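Local structure of ulvan Lyase-PL25 (Pseudoalteromonas sp. PLSV, 5UAM) at residues 34-38 and 429-433; 40-44 and 164-168; 45-49 and 419-423; 56-62 and 96-102; 83-87 and 116-122. The protein cleaves ulvan, the sulfated cell-wall polysaccharide of green seaweeds, as a polysaccharide lyase of family 25 built on a beta-propeller fold. One frame throughout, in Å; residues are numbered along the deposited sequence. Where two conformers were deposited one is given.

The first segments all come from residues 34-87; the partners are C-terminal (1 and 3), nearby loops (4 and 5) or strand 165-169 (2). Interaction 2 is closest to the centre of the chain and is mostly buried. Interactions 1, 4 and 5 are buried too, while interaction 3 is partly open and rests on backbone bonds, one histidine face and a water. Interactions 3 and 4 share a sheet through strands 46-49 and 52-58. Interaction 1 mixes apolar packing with one polar bond. Interaction 4 is dominated by side-chain hydrogen bonds. Interactions 2, 4 and 5 each send one side chain to the same phosphate, and the Asp97 to His119 bond joins 4 to 5.

Interaction 1 of 5, residues 34-38 and 429-433; sequences VGNPL and LVAEK
The amide of Asn36 is met by Lys433 from above its plane. Lys433 NZ donates to Asn36 OD1 at 3.1 Å, 47° out of the carbonyl plane and so not on a lone pair. Lys433 CD lies against the same oxygen. The lysine chain is bent at chi3 (-72°), which turns its end toward the amide. Lys433 was modelled in two conformers, so the bond may be held only part of the time. An alanine in place of Asn36 would probably leave the Lys433 ammonium without this acceptor and free to swing away. A second flat group is the peptide between Leu429 and Val430. Leu38 CD1 sits over its face, 3.4 Å from Leu429 C. The same methyl reaches Leu429 CB at 3.6 Å. Between these two places the Pro37 ring puts CG and CD against the Ala431 methyl, with Pro37 CD 3.7 Å from Ala431 CB. Asn36 is also a substrate-binding residue. Strand 30-33 pairs with strand 439-444 and so completes the blade that holds strand 428-433. The segment 34-38 leaves that strand and packs back on the blade, in keeping with the N-to-C-terminal (Velcro) closure of a beta propeller.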
# COMPACT_ATOMS: atom_id res chain seq x y z
N VAL A 34 -0.47 -13.96 -9.20
CA VAL A 34 0.83 -14.58 -8.91
C VAL A 34 1.49 -13.89 -7.73
O VAL A 34 1.25 -12.72 -7.44
CB VAL A 34 1.81 -14.60 -10.10
CG1 VAL A 34 1.15 -15.21 -11.32
CG2 VAL A 34 2.36 -13.23 -10.41
N GLY A 35 2.36 -14.65 -7.06
CA GLY A 35 3.18 -14.08 -5.99
C GLY A 35 2.32 -13.57 -4.86
O GLY A 35 1.48 -14.30 -4.32
N ASN A 36 2.53 -12.31 -4.46
CA ASN A 36 1.60 -11.56 -3.62
C ASN A 36 0.84 -10.64 -4.55
O ASN A 36 1.41 -9.64 -5.03
CB ASN A 36 2.34 -10.72 -2.58
CG ASN A 36 3.07 -11.52 -1.58
OD1 ASN A 36 2.74 -12.67 -1.29
ND2 ASN A 36 4.11 -10.92 -1.01
N PRO A 37 -0.42 -10.91 -4.88
CA PRO A 37 -1.06 -10.11 -5.94
C PRO A 37 -1.53 -8.74 -5.51
O PRO A 37 -1.87 -7.93 -6.38
CB PRO A 37 -2.25 -10.96 -6.37
CG PRO A 37 -1.87 -12.35 -6.02
CD PRO A 37 -1.07 -12.22 -4.73
N LEU A 38 -1.52 -8.48 -4.20
CA LEU A 38 -2.05 -7.27 -3.58
C LEU A 38 -1.22 -6.96 -2.36
O LEU A 38 -0.61 -7.86 -1.76
CB LEU A 38 -3.47 -7.51 -3.07
CG LEU A 38 -4.53 -7.93 -4.08
CD1 LEU A 38 -5.74 -8.47 -3.33
CD2 LEU A 38 -4.91 -6.77 -4.96
N LEU A 429 -9.97 -5.89 -1.62
CA LEU A 429 -9.53 -6.99 -2.48
C LEU A 429 -8.71 -7.99 -1.68
O LEU A 429 -7.97 -7.61 -0.76
CB LEU A 429 -8.71 -6.45 -3.64
CG LEU A 429 -9.56 -5.70 -4.65
CD1 LEU A 429 -8.75 -4.74 -5.47
CD2 LEU A 429 -10.25 -6.69 -5.58
N VAL A 430 -8.86 -9.28 -2.02
CA VAL A 430 -8.22 -10.36 -1.29
C VAL A 430 -7.68 -11.35 -2.30
O VAL A 430 -8.35 -11.66 -3.29
CB VAL A 430 -9.23 -11.11 -0.38
CG1 VAL A 430 -8.49 -12.02 0.61
CG2 VAL A 430 -10.14 -10.15 0.34
N ALA A 431 -6.48 -11.87 -2.05
CA ALA A 431 -5.87 -12.92 -2.86
C ALA A 431 -5.67 -14.15 -2.01
O ALA A 431 -5.06 -14.08 -0.93
CB ALA A 431 -4.53 -12.44 -3.43
N GLU A 432 -6.16 -15.29 -2.48
CA GLU A 432 -6.09 -16.56 -1.75
C GLU A 432 -4.81 -17.27 -2.17
O GLU A 432 -4.78 -18.05 -3.13
CB GLU A 432 -7.33 -17.40 -2.06
CG GLU A 432 -7.39 -18.76 -1.41
CD GLU A 432 -8.53 -19.59 -1.94
OE1 GLU A 432 -9.11 -19.22 -2.99
OE2 GLU A 432 -8.86 -20.60 -1.31
N LYS A 433 -3.72 -16.99 -1.47
CA LYS A 433 -2.43 -17.58 -1.80
C LYS A 433 -2.40 -19.04 -1.37
O LYS A 433 -2.53 -19.35 -0.18
CB LYS A 433 -1.32 -16.81 -1.10
CG LYS A 433 -1.26 -15.36 -1.50
CD LYS A 433 -0.02 -14.69 -0.96
CE LYS A 433 -0.09 -14.49 0.53
NZ LYS A 433 1.12 -13.80 1.06

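Interaction 2 of 5, residues 40-44 and 164-168; sequences IVQHP and YNQAI. With PO4 (phosphate ion), chain E.
His43 and Gln166 join two parts of the propeller near its middle: the link that enters strand 46-49, and strand 165-169 of another sheet. His43 NE2 donates to Gln166 OE1 at 2.9 Å. The oxygen lies close to the imidazole plane, and the ring and amide planes are 56° apart. Trp224 stacks on the His43 ring. Gln166 CG stands anti to its carbonyl carbon (chi1 -56°) and the chain runs on extended, which carries the amide to the histidine. The amide is held at both ends: OE1 also accepts from Ala225 N, and NE2 donates to Ala223 O and weakly to Tyr164 O. A leucine here would probably leave His43 NE2 and Ala225 N without their shared acceptor. Val41 points its two methyls at different partners. CG1 is 3.7 Å from Tyr164 CD1, and CG2 is 3.6 Å from Gln166 NE2. Gln42 is bent at chi2 (90°), which sets its NE2 beside the Tyr164 ring. Its OE1 takes a bond from Lys101. Water 1 accepts from Gln42 NE2 and, at 2.9 Å, from Asn165 N. Tyr164 is the proton acceptor of the active site. Its OH lies 2.8 Å from O3 of a phosphate that probably came from the crystallisation liquor.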
# COMPACT_ATOMS: atom_id res chain seq x y z
N ILE A 40 -1.19 -3.58 0.99
CA ILE A 40 -1.74 -2.31 1.45
C ILE A 40 -0.93 -1.14 0.92
O ILE A 40 -1.49 -0.06 0.70
CB ILE A 40 -1.85 -2.35 2.99
CG1 ILE A 40 -3.07 -3.21 3.37
CG2 ILE A 40 -1.98 -0.95 3.58
CD1 ILE A 40 -3.12 -3.61 4.80
N VAL A 41 0.38 -1.31 0.68
CA VAL A 41 1.20 -0.16 0.28
C VAL A 41 0.90 0.29 -1.15
O VAL A 41 0.98 1.50 -1.44
CB VAL A 41 2.68 -0.42 0.53
CG1 VAL A 41 3.24 -1.46 -0.38
CG2 VAL A 41 3.46 0.91 0.40
N GLN A 42 0.61 -0.62 -2.08
CA GLN A 42 0.25 -0.23 -3.45
C GLN A 42 -1.22 0.08 -3.45
O GLN A 42 -2.06 -0.82 -3.60
CB GLN A 42 0.59 -1.30 -4.49
CG GLN A 42 2.07 -1.40 -4.83
CD GLN A 42 2.85 -2.38 -3.97
OE1 GLN A 42 2.30 -3.12 -3.12
NE2 GLN A 42 4.15 -2.40 -4.19
N HIS A 43 -1.55 1.36 -3.31
CA HIS A 43 -2.94 1.75 -3.15
C HIS A 43 -3.19 3.08 -3.84
O HIS A 43 -2.29 3.93 -3.94
CB HIS A 43 -3.30 1.86 -1.67
CG HIS A 43 -2.70 3.05 -1.00
ND1 HIS A 43 -3.40 4.21 -0.78
CD2 HIS A 43 -1.43 3.30 -0.62
CE1 HIS A 43 -2.59 5.11 -0.23
NE2 HIS A 43 -1.39 4.59 -0.14
N PRO A 44 -4.42 3.31 -4.31
CA PRO A 44 -5.52 2.33 -4.33
C PRO A 44 -5.26 1.16 -5.26
O PRO A 44 -4.71 1.33 -6.35
CB PRO A 44 -6.70 3.14 -4.90
CG PRO A 44 -6.32 4.56 -4.83
CD PRO A 44 -4.82 4.61 -4.87
N TYR A 164 6.86 1.29 -4.92
CA TYR A 164 5.80 1.57 -3.94
C TYR A 164 4.90 2.74 -4.32
O TYR A 164 4.73 3.71 -3.55
CB TYR A 164 6.35 1.74 -2.52
CG TYR A 164 7.12 0.58 -1.98
CD1 TYR A 164 6.55 -0.68 -1.88
CD2 TYR A 164 8.43 0.73 -1.54
CE1 TYR A 164 7.24 -1.72 -1.33
CE2 TYR A 164 9.13 -0.30 -1.01
CZ TYR A 164 8.55 -1.52 -0.91
OH TYR A 164 9.25 -2.57 -0.36
N ASN A 165 4.25 2.62 -5.47
CA ASN A 165 3.41 3.68 -6.01
C ASN A 165 2.14 3.89 -5.20
O ASN A 165 1.40 2.94 -4.92
CB ASN A 165 2.97 3.33 -7.42
CG ASN A 165 4.11 3.23 -8.36
OD1 ASN A 165 4.95 4.12 -8.42
ND2 ASN A 165 4.13 2.16 -9.15
N GLN A 166 1.85 5.14 -4.90
CA GLN A 166 0.68 5.53 -4.14
C GLN A 166 0.14 6.77 -4.81
O GLN A 166 0.83 7.78 -4.89
CB GLN A 166 1.08 5.78 -2.69
CG GLN A 166 1.76 4.56 -2.12
CD GLN A 166 2.26 4.75 -0.74
OE1 GLN A 166 1.49 5.11 0.15
NE2 GLN A 166 3.51 4.40 -0.52
N ALA A 167 -1.07 6.67 -5.36
CA ALA A 167 -1.59 7.71 -6.23
C ALA A 167 -2.78 8.40 -5.59
O ALA A 167 -3.73 7.74 -5.16
CB ALA A 167 -2.02 7.10 -7.57
N ILE A 168 -2.75 9.73 -5.59
CA ILE A 168 -3.78 10.54 -4.94
C ILE A 168 -4.22 11.63 -5.90
O ILE A 168 -3.39 12.30 -6.50
CB ILE A 168 -3.25 11.15 -3.63
CG1 ILE A 168 -2.81 10.01 -2.70
CG2 ILE A 168 -4.33 12.00 -2.95
CD1 ILE A 168 -2.21 10.49 -1.41
P PO4 E . 12.42 -3.58 -0.50
O1 PO4 E . 13.63 -4.32 0.03
O2 PO4 E . 12.16 -2.37 0.30
O3 PO4 E . 11.27 -4.56 -0.36
O4 PO4 E . 12.70 -3.20 -1.95
O HOH W 1 4.52 -0.09 -6.49

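Interaction 3 of 5, residues 45-49 and 419-423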
# COMPACT_ATOMS: atom_id res chain seq x y z
N ALA A 45 -5.65 -0.03 -4.82
CA ALA A 45 -5.75 -1.15 -5.73
C ALA A 45 -7.08 -1.18 -6.46
O ALA A 45 -7.17 -1.75 -7.55
CB ALA A 45 -5.54 -2.48 -4.97
N GLY A 46 -8.11 -0.57 -5.87
CA GLY A 46 -9.41 -0.48 -6.51
C GLY A 46 -10.06 0.83 -6.12
O GLY A 46 -9.73 1.44 -5.10
N ILE A 47 -11.03 1.23 -6.95
CA ILE A 47 -11.71 2.52 -6.85
C ILE A 47 -13.16 2.32 -7.25
O ILE A 47 -13.44 1.68 -8.27
CB ILE A 47 -11.09 3.57 -7.78
CG1 ILE A 47 -9.60 3.75 -7.45
CG2 ILE A 47 -11.87 4.87 -7.71
CD1 ILE A 47 -8.88 4.72 -8.38
N HIS A 48 -14.08 2.87 -6.47
CA HIS A 48 -15.49 2.88 -6.83
C HIS A 48 -15.87 4.24 -7.41
O HIS A 48 -15.57 5.27 -6.81
CB HIS A 48 -16.37 2.59 -5.62
CG HIS A 48 -17.82 2.52 -5.95
ND1 HIS A 48 -18.40 1.38 -6.45
CD2 HIS A 48 -18.79 3.46 -5.92
CE1 HIS A 48 -19.68 1.62 -6.68
NE2 HIS A 48 -19.94 2.87 -6.36
N LYS A 49 -16.57 4.24 -8.53
CA LYS A 49 -17.08 5.49 -9.09
C LYS A 49 -18.35 5.20 -9.87
O LYS A 49 -18.37 4.30 -10.71
CB LYS A 49 -16.06 6.15 -10.01
CG LYS A 49 -16.58 7.44 -10.62
CD LYS A 49 -15.53 8.15 -11.44
CE LYS A 49 -14.57 8.94 -10.58
NZ LYS A 49 -15.18 10.19 -10.05
N ILE A 419 -10.81 0.06 -0.67
CA ILE A 419 -11.09 0.66 -1.97
C ILE A 419 -11.50 2.11 -1.82
O ILE A 419 -12.26 2.50 -0.91
CB ILE A 419 -12.19 -0.18 -2.62
CG1 ILE A 419 -11.54 -1.49 -3.05
CG2 ILE A 419 -12.89 0.52 -3.78
CD1 ILE A 419 -12.48 -2.50 -3.55
N LYS A 420 -10.97 2.95 -2.72
CA LYS A 420 -11.29 4.36 -2.70
C LYS A 420 -12.78 4.57 -2.94
O LYS A 420 -13.34 4.07 -3.92
CB LYS A 420 -10.47 5.12 -3.76
CG LYS A 420 -10.85 6.62 -3.89
CD LYS A 420 -10.01 7.34 -4.92
CE LYS A 420 -10.57 8.74 -5.21
NZ LYS A 420 -10.63 9.58 -3.99
N ASP A 421 -13.42 5.34 -2.06
CA ASP A 421 -14.84 5.64 -2.18
C ASP A 421 -15.69 4.37 -2.18
O ASP A 421 -16.78 4.33 -2.78
CB ASP A 421 -15.12 6.52 -3.39
CG ASP A 421 -14.49 7.89 -3.26
OD1 ASP A 421 -14.47 8.45 -2.13
OD2 ASP A 421 -14.02 8.43 -4.28
N ALA A 422 -15.23 3.35 -1.47
CA ALA A 422 -15.94 2.08 -1.45
C ALA A 422 -17.37 2.23 -0.97
O ALA A 422 -17.69 3.06 -0.10
CB ALA A 422 -15.23 1.12 -0.51
N ILE A 423 -18.24 1.40 -1.52
CA ILE A 423 -19.59 1.19 -1.02
C ILE A 423 -19.58 -0.10 -0.20
O ILE A 423 -18.64 -0.91 -0.31
CB ILE A 423 -20.63 1.17 -2.16
CG1 ILE A 423 -20.33 0.07 -3.19
CG2 ILE A 423 -20.67 2.53 -2.82
CD1 ILE A 423 -21.47 -0.16 -4.16
O HOH W 2 -14.15 7.56 -6.76
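Gly46 to His48 and Ile419 to Asp421 run side by side in parallel register, with a single bridge between Ile47 and Lys420. Lys420 N donates to Gly46 O at 3.1 Å. His48 N donates to Lys420 O at 2.9 Å, almost straight at 177°. The 419-423 segment forms a type II turn from Ile419 to Ala422, closed by Ala422 N on Ile419 O. This turn brings Ile423 round to the His48 side chain. Ile423 CG2 stands over one face of the imidazole, 3.9 Å from the ring centroid of His48 and offset toward the rim. It makes a CH-pi contact. Ile423 CD1 lies 3.6 Å from His48 CE1. The His48 CG lies opposite the backbone N (chi1 -177°), which carries the ring out across the turn. His48 CB touches Asp421 O, and Thr53 OG1 pairs with His48 ND1. Ile47 and Lys420 lie alongside each other and point the same way, with Ile47 CG1 4.0 Å from Lys420 CB. Ile47 also packs on Met104 and Ile106. Ile419 CG2 rests on the Gly46 carbonyl. A side chain at Gly46 would be tight against Ile419. At the outer end, water 2 donates to His48 O and to Asp421 OD2, the latter at 2.6 Å. Asp421 OD2 also forms a salt bridge with Lys420 NZ within the turn. The contact joins two neighbouring propeller blades. A turn between strands 412-415 and 428-433 of one blade leans on strand 46-49, the edge strand that begins the next blade.

Interaction 4 of 5, residues 56-62 and 96-102; sequences SYQGPKE and FDNHGKP. With PO4 (phosphate ion), chain E.
Glu62 grips two successive backbone nitrogens with its carboxylate. Asp97 N donates to Glu62 OE2 at 2.8 Å, on the syn side. Asn98 N donates to Glu62 OE1 at 2.8 Å, from above the carboxylate plane. Both bonds are nearly straight. Gln58 NE2 meets a lone pair of Asn98 OD1 at 2.9 Å, with the two amides nearly coplanar. Gln58 reaches it extended, CG anti to the backbone N (chi1 178°). Each amide has a further partner: Gln58 NE2 also donates to Val34 O, and Asn98 OD1 also accepts from Asn36 N. Water 4 donates to Gln58 OE1 and Glu62 OE1 and accepts from Gly100 N. Water 5 links Glu62 O to Gly100 O. The Pro102 ring packs more plainly, with CG 3.6 Å from Ser56 OG. Within 96-102, Asp97 OD1 accepts from His99 N in an Asx turn, and Asp97 O accepts from His99 ND1 at 3.0 Å. Asp97 OD2 takes bonds from His119 and His135. Lys101 NZ donates to Asn98 O. The outer nitrogen of His99, NE2, bonds to phosphate O3. Asn98 and Lys101 bind substrate and His99 is the proton donor, so strand 52-58 and the turn after it back the catalytic loop.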
# COMPACT_ATOMS: atom_id res chain seq x y z
N SER A 56 -7.69 -3.85 -9.44
CA SER A 56 -6.44 -4.22 -10.09
C SER A 56 -5.57 -5.07 -9.17
O SER A 56 -5.60 -4.93 -7.94
CB SER A 56 -5.67 -2.99 -10.58
OG SER A 56 -5.11 -2.26 -9.51
N TYR A 57 -4.79 -5.94 -9.79
CA TYR A 57 -3.95 -6.89 -9.06
C TYR A 57 -2.85 -7.37 -10.00
O TYR A 57 -2.88 -7.14 -11.21
CB TYR A 57 -4.78 -8.09 -8.52
CG TYR A 57 -5.36 -8.90 -9.65
CD1 TYR A 57 -6.51 -8.48 -10.32
CD2 TYR A 57 -4.72 -10.04 -10.11
CE1 TYR A 57 -6.99 -9.18 -11.41
CE2 TYR A 57 -5.20 -10.77 -11.20
CZ TYR A 57 -6.34 -10.32 -11.85
OH TYR A 57 -6.82 -11.03 -12.93
N GLN A 58 -1.87 -8.08 -9.43
CA GLN A 58 -0.74 -8.60 -10.19
C GLN A 58 -1.05 -10.01 -10.70
O GLN A 58 -1.31 -10.93 -9.92
CB GLN A 58 0.46 -8.62 -9.26
CG GLN A 58 1.70 -9.17 -9.84
CD GLN A 58 2.78 -9.20 -8.80
OE1 GLN A 58 3.45 -8.20 -8.55
NE2 GLN A 58 2.93 -10.33 -8.14
N GLY A 59 -0.98 -10.17 -12.02
CA GLY A 59 -1.27 -11.40 -12.70
C GLY A 59 -0.03 -12.03 -13.31
O GLY A 59 1.10 -11.74 -12.90
N PRO A 60 -0.23 -12.92 -14.29
CA PRO A 60 0.90 -13.65 -14.87
C PRO A 60 2.02 -12.72 -15.32
O PRO A 60 1.79 -11.61 -15.81
CB PRO A 60 0.27 -14.38 -16.06
CG PRO A 60 -1.16 -14.60 -15.62
CD PRO A 60 -1.51 -13.35 -14.85
N LYS A 61 3.25 -13.19 -15.11
CA LYS A 61 4.47 -12.45 -15.43
C LYS A 61 4.51 -11.12 -14.70
O LYS A 61 5.19 -10.17 -15.13
CB LYS A 61 4.66 -12.30 -16.95
CG LYS A 61 4.67 -13.65 -17.71
CD LYS A 61 5.09 -13.46 -19.16
N GLU A 62 3.81 -11.03 -13.57
CA GLU A 62 3.74 -9.83 -12.75
C GLU A 62 3.13 -8.64 -13.50
O GLU A 62 3.26 -7.48 -13.07
CB GLU A 62 5.10 -9.47 -12.11
CG GLU A 62 5.73 -10.65 -11.36
CD GLU A 62 6.89 -10.28 -10.47
OE1 GLU A 62 6.80 -9.26 -9.75
OE2 GLU A 62 7.86 -11.06 -10.45
N PHE A 96 9.20 -14.51 -7.94
CA PHE A 96 8.30 -13.37 -8.09
C PHE A 96 8.78 -12.21 -7.22
O PHE A 96 9.11 -12.39 -6.05
CB PHE A 96 6.85 -13.71 -7.73
CG PHE A 96 6.21 -14.65 -8.72
CD1 PHE A 96 5.93 -14.24 -10.01
CD2 PHE A 96 5.92 -15.96 -8.37
CE1 PHE A 96 5.39 -15.10 -10.93
CE2 PHE A 96 5.36 -16.82 -9.29
CZ PHE A 96 5.09 -16.39 -10.56
N ASP A 97 8.82 -11.03 -7.82
CA ASP A 97 9.34 -9.84 -7.16
C ASP A 97 8.26 -9.14 -6.35
O ASP A 97 8.48 -8.82 -5.17
CB ASP A 97 9.94 -8.89 -8.20
CG ASP A 97 10.46 -7.61 -7.59
OD1 ASP A 97 9.64 -6.82 -7.09
OD2 ASP A 97 11.69 -7.41 -7.62
N ASN A 98 7.10 -8.90 -6.95
CA ASN A 98 5.88 -8.40 -6.33
C ASN A 98 5.87 -6.90 -6.11
O ASN A 98 4.80 -6.36 -5.79
CB ASN A 98 5.53 -9.09 -5.00
CG ASN A 98 5.43 -10.57 -5.12
OD1 ASN A 98 4.76 -11.08 -6.03
ND2 ASN A 98 6.11 -11.27 -4.25
N HIS A 99 6.97 -6.19 -6.27
CA HIS A 99 6.98 -4.78 -5.89
C HIS A 99 6.34 -3.87 -6.91
O HIS A 99 6.15 -2.67 -6.62
CB HIS A 99 8.40 -4.32 -5.64
CG HIS A 99 9.00 -4.83 -4.38
ND1 HIS A 99 9.29 -6.16 -4.18
CD2 HIS A 99 9.36 -4.19 -3.24
CE1 HIS A 99 9.81 -6.32 -2.97
NE2 HIS A 99 9.87 -5.13 -2.39
N GLY A 100 5.98 -4.39 -8.07
CA GLY A 100 5.36 -3.62 -9.12
C GLY A 100 3.91 -3.95 -9.36
O GLY A 100 3.37 -3.60 -10.41
N LYS A 101 3.26 -4.62 -8.40
CA LYS A 101 1.83 -4.81 -8.48
C LYS A 101 1.16 -3.44 -8.62
O LYS A 101 1.72 -2.43 -8.20
CB LYS A 101 1.32 -5.58 -7.26
CG LYS A 101 1.38 -4.78 -5.97
CD LYS A 101 0.88 -5.56 -4.77
CE LYS A 101 1.85 -6.58 -4.21
NZ LYS A 101 3.07 -5.93 -3.62
N PRO A 102 -0.02 -3.37 -9.24
CA PRO A 102 -0.53 -2.09 -9.73
C PRO A 102 -1.19 -1.22 -8.67
O PRO A 102 -1.79 -1.68 -7.70
CB PRO A 102 -1.57 -2.49 -10.77
CG PRO A 102 -2.03 -3.85 -10.31
CD PRO A 102 -0.80 -4.50 -9.78
P PO4 E . 12.42 -3.58 -0.50
O1 PO4 E . 13.63 -4.32 0.03
O2 PO4 E . 12.16 -2.37 0.30
O3 PO4 E . 11.27 -4.56 -0.36
O4 PO4 E . 12.70 -3.20 -1.95
O HOH W 3 -2.88 -4.11 -6.81
O HOH W 4 5.59 -6.91 -9.41
O HOH W 5 1.68 -5.31 -12.02

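Interaction 5 of 5, residues 83-87 and 116-122. With PO4 (phosphate ion), chain E.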
# COMPACT_ATOMS: atom_id res chain seq x y z
N GLY A 83 -0.52 -3.59 -18.98
CA GLY A 83 0.86 -3.23 -19.28
C GLY A 83 1.76 -4.44 -19.15
O GLY A 83 1.31 -5.53 -18.81
N ILE A 84 3.05 -4.22 -19.43
CA ILE A 84 4.04 -5.29 -19.50
C ILE A 84 5.16 -4.93 -18.53
O ILE A 84 5.91 -3.98 -18.75
CB ILE A 84 4.57 -5.49 -20.92
CG1 ILE A 84 3.42 -5.92 -21.85
CG2 ILE A 84 5.72 -6.51 -20.93
CD1 ILE A 84 3.81 -6.02 -23.30
N SER A 85 5.28 -5.72 -17.47
CA SER A 85 6.27 -5.48 -16.43
C SER A 85 7.60 -6.18 -16.70
O SER A 85 7.64 -7.37 -17.02
CB SER A 85 5.76 -5.99 -15.09
OG SER A 85 6.77 -5.83 -14.10
N GLU A 86 8.70 -5.44 -16.50
CA GLU A 86 10.02 -6.07 -16.56
C GLU A 86 10.21 -7.09 -15.45
O GLU A 86 11.06 -7.98 -15.58
CB GLU A 86 11.11 -4.99 -16.47
CG GLU A 86 11.10 -4.02 -17.61
CD GLU A 86 12.09 -2.89 -17.47
OE1 GLU A 86 12.71 -2.74 -16.39
OE2 GLU A 86 12.27 -2.15 -18.45
N LEU A 87 9.49 -6.95 -14.34
CA LEU A 87 9.74 -7.80 -13.20
C LEU A 87 9.37 -9.25 -13.45
O LEU A 87 9.93 -10.13 -12.80
CB LEU A 87 9.01 -7.28 -11.97
CG LEU A 87 9.49 -5.92 -11.47
CD1 LEU A 87 8.58 -5.47 -10.35
CD2 LEU A 87 10.95 -5.97 -11.02
N TYR A 116 2.79 0.83 -12.18
CA TYR A 116 3.15 -0.57 -11.96
C TYR A 116 4.59 -0.81 -12.38
O TYR A 116 5.24 0.03 -13.00
CB TYR A 116 2.23 -1.47 -12.79
CG TYR A 116 2.52 -1.42 -14.28
CD1 TYR A 116 2.07 -0.37 -15.07
CD2 TYR A 116 3.29 -2.40 -14.89
CE1 TYR A 116 2.36 -0.32 -16.43
CE2 TYR A 116 3.59 -2.35 -16.24
CZ TYR A 116 3.13 -1.31 -17.00
OH TYR A 116 3.44 -1.27 -18.34
N GLY A 117 5.10 -1.99 -12.05
CA GLY A 117 6.28 -2.53 -12.68
C GLY A 117 7.61 -2.21 -12.03
O GLY A 117 8.61 -2.83 -12.40
N GLY A 118 7.69 -1.26 -11.11
CA GLY A 118 8.98 -0.78 -10.63
C GLY A 118 9.47 -1.48 -9.37
O GLY A 118 8.72 -1.67 -8.42
N HIS A 119 10.77 -1.80 -9.36
CA HIS A 119 11.46 -2.11 -8.13
C HIS A 119 12.78 -1.36 -8.08
O HIS A 119 13.83 -1.90 -7.72
CB HIS A 119 11.63 -3.61 -7.90
CG HIS A 119 11.98 -3.97 -6.49
ND1 HIS A 119 12.16 -5.27 -6.10
CD2 HIS A 119 12.13 -3.21 -5.38
CE1 HIS A 119 12.45 -5.31 -4.81
NE2 HIS A 119 12.43 -4.07 -4.34
N GLY A 120 12.70 -0.08 -8.43
CA GLY A 120 13.81 0.85 -8.28
C GLY A 120 14.62 1.13 -9.53
O GLY A 120 15.63 1.84 -9.45
N GLY A 121 14.22 0.60 -10.67
CA GLY A 121 14.99 0.79 -11.89
C GLY A 121 16.31 0.03 -11.87
O GLY A 121 16.60 -0.76 -10.97
N GLN A 122 17.12 0.31 -12.88
CA GLN A 122 18.41 -0.34 -13.01
C GLN A 122 19.33 0.58 -13.80
O GLN A 122 18.92 1.64 -14.27
CB GLN A 122 18.27 -1.72 -13.67
CG GLN A 122 17.63 -1.68 -15.04
CD GLN A 122 16.23 -2.26 -15.07
OE1 GLN A 122 15.99 -3.39 -14.59
NE2 GLN A 122 15.29 -1.52 -15.65
P PO4 E . 12.42 -3.58 -0.50
O1 PO4 E . 13.63 -4.32 0.03
O2 PO4 E . 12.16 -2.37 0.30
O3 PO4 E . 11.27 -4.56 -0.36
O4 PO4 E . 12.70 -3.20 -1.95
O HOH W 6 8.79 -2.90 -15.13
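Tyr116 puts its hydroxyl end against the start of the 83-87 segment. Its OH is 3.4 Å from Gly83 CA and 3.2 Å from Ile84 N. A CB on Gly83 would run into that oxygen. Tyr116 CG sits between the backbone N and the carbonyl carbon (chi1 72°), which turns the ring down onto Gly83 and Ile84. Ser85 N lies at the ring edge, near its plane, and bonds to Asp63. Gly117 comes next, with its CA 3.6 Å from Ser85 OG. Its backbone angles would jam a CB against the carbonyl of Tyr116. Ser85 OG accepts from Leu87 N in an ST turn, which sets Leu87 over Gly117. Leu87 CG and CD1 both press on Gly117 O, with CG at 3.3 Å. Water 6 donates to the same oxygen and accepts from Glu86 N. In the propeller, this run carries the chain from the end of strand 112-116 to the substrate site. The 83-87 segment belongs to the long connection between strands 75-81 and 103-106. His119 binds substrate. Its CB meets Leu87 CD2 at 4.0 Å, and its ring leads away from Leu87 to stack on His99. His119 NE2 donates to phosphate O4 at 2.6 Å. Beyond Gly120 and Gly121, the chain brings Gln122 back toward Glu86. Gln122 NE2 donates to Glu86 OE1 at 2.9 Å, on the syn side. The bond angle is 162°, and the carboxylate and amide planes are 46° apart. Ala137 N is a second donor to Glu86 OE1, and Asn125 a second acceptor for Gln122 NE2.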